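Local coordinates for GDSL-like protein (Roseburia intestinalis L1-82, PDB 6HFZ) that removes acetyl groups from acetylated mannans as a two-domain carbohydrate esterase of the GDSL (SGNH hydrolase) family, at residues Ser113-His116 / Phe117-Thr120. Residues are numbered along the deposited sequence; the frame is centred on the assembly and turned at random.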
loop_
_atom_site.group_PDB
_atom_site.type_symbol
_atom_site.label_atom_id
_atom_site.label_comp_id
_atom_site.label_asym_id
_atom_site.label_seq_id
_atom_site.Cartn_x
_atom_site.Cartn_y
_atom_site.Cartn_z
ATOM N N SER A 113 -8.918 6.831 -7.830
ATOM C CA SER A 113 -10.118 7.244 -7.084
ATOM C C SER A 113 -11.359 6.559 -7.661
ATOM O O SER A 113 -12.179 7.183 -8.368
ATOM C CB SER A 113 -10.290 8.760 -7.054
ATOM O OG SER A 113 -11.098 9.140 -5.930
ATOM N N THR A 114 -11.499 5.256 -7.367
ATOM C CA THR A 114 -12.491 4.425 -8.015
ATOM C C THR A 114 -13.137 3.552 -6.968
ATOM O O THR A 114 -12.553 3.318 -5.920
ATOM C CB THR A 114 -11.898 3.544 -9.135
ATOM O OG1 THR A 114 -10.966 2.621 -8.557
ATOM C CG2 THR A 114 -11.297 4.358 -10.262
ATOM N N GLU A 115 -14.292 2.963 -7.322
ATOM C CA GLU A 115 -15.017 2.105 -6.387
ATOM C C GLU A 115 -14.225 0.839 -6.053
ATOM O O GLU A 115 -14.317 0.369 -4.933
ATOM C CB GLU A 115 -16.396 1.770 -6.946
ATOM C CG GLU A 115 -17.264 3.005 -7.019
ATOM C CD GLU A 115 -18.391 3.066 -6.008
ATOM O OE1 GLU A 115 -18.313 2.363 -4.951
ATOM O OE2 GLU A 115 -19.364 3.803 -6.295
ATOM N N HIS A 116 -13.437 0.352 -7.016
ATOM C CA HIS A 116 -12.531 -0.790 -6.824
ATOM C C HIS A 116 -11.580 -0.524 -5.646
ATOM O O HIS A 116 -11.473 -1.358 -4.753
ATOM C CB HIS A 116 -11.763 -1.067 -8.119
ATOM C CG HIS A 116 -10.677 -2.068 -7.955
ATOM N ND1 HIS A 116 -10.925 -3.427 -7.819
ATOM C CD2 HIS A 116 -9.337 -1.913 -7.841
ATOM C CE1 HIS A 116 -9.777 -4.053 -7.629
ATOM N NE2 HIS A 116 -8.791 -3.152 -7.655
ATOM N N PHE A 117 -10.876 0.617 -5.671
ATOM C CA PHE A 117 -9.954 0.992 -4.609
ATOM C C PHE A 117 -10.663 1.375 -3.306
ATOM O O PHE A 117 -10.110 1.170 -2.217
ATOM C CB PHE A 117 -8.937 2.017 -5.145
ATOM C CG PHE A 117 -7.926 1.375 -6.062
ATOM C CD1 PHE A 117 -6.992 0.463 -5.578
ATOM C CD2 PHE A 117 -7.912 1.668 -7.425
ATOM C CE1 PHE A 117 -6.108 -0.168 -6.439
ATOM C CE2 PHE A 117 -6.995 1.066 -8.278
ATOM C CZ PHE A 117 -6.094 0.151 -7.781
HETATM N N MSE A 118 -11.886 1.911 -3.380
HETATM C CA MSE A 118 -12.674 2.083 -2.165
HETATM C C MSE A 118 -12.836 0.725 -1.479
HETATM O O MSE A 118 -12.706 0.618 -0.254
HETATM C CB MSE A 118 -14.046 2.743 -2.298
HETATM C CG MSE A 118 -14.505 3.149 -0.927
HETATM SE SE MSE A 118 -16.070 4.349 -1.031
HETATM C CE MSE A 118 -16.919 3.527 -2.609
ATOM N N GLU A 119 -13.103 -0.308 -2.279
ATOM C CA GLU A 119 -13.338 -1.650 -1.751
ATOM C C GLU A 119 -12.050 -2.268 -1.181
ATOM O O GLU A 119 -12.067 -2.812 -0.078
ATOM C CB GLU A 119 -13.964 -2.529 -2.839
ATOM C CG GLU A 119 -14.468 -3.855 -2.297
ATOM C CD GLU A 119 -15.181 -4.770 -3.289
ATOM O OE1 GLU A 119 -15.357 -4.386 -4.470
ATOM O OE2 GLU A 119 -15.531 -5.883 -2.902
ATOM N N THR A 120 -10.937 -2.146 -1.911
ATOM C CA THR A 120 -9.667 -2.684 -1.410
ATOM C C THR A 120 -9.237 -1.934 -0.138
ATOM O O THR A 120 -8.763 -2.550 0.827
ATOM C CB THR A 120 -8.567 -2.759 -2.472
ATOM O OG1 THR A 120 -8.230 -1.419 -2.863
ATOM C CG2 THR A 120 -8.973 -3.530 -3.711
#
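H116 and F117 form a T-shaped aromatic pair at the start of helix 115-129: CD2 of the imidazole points down onto the centre of the phenyl face, with ring centroids 4.8 Å apart and planes at 79°. The H116 CG is anti to the backbone N (chi1 171°), which swings the ring forward along the helix, its edge meeting the F117 face. T120 CG2 packs over one imidazole face, a CH-pi contact 4.2 Å from the ring centroid. T114, the N-cap residue, sets OG1 3.4 Å from F117 CD2. Replacing F117 by an alanine removes the phenyl face under H116 CD2 and is likely to open a gap beside the imidazole and T114 OG1. Backbone bonds wind the first turns: M118 N to T114 O (3.0 Å), E119 N to E115 O and T120 N to H116 O. Both imidazole nitrogens are engaged, ND1 by E337 and NE2 by Q85, which fixes the ring's rotation; Y235 meets it roughly at right angles. Helix 115-129 is the crossover between parallel strands 102-106 and 136-141 of the esterase sheet. F117 and T120 rest on helix 84-96, M118 on helix 152-161, while H116 reaches the loop after strand 329-336 of the beta-rich second domain.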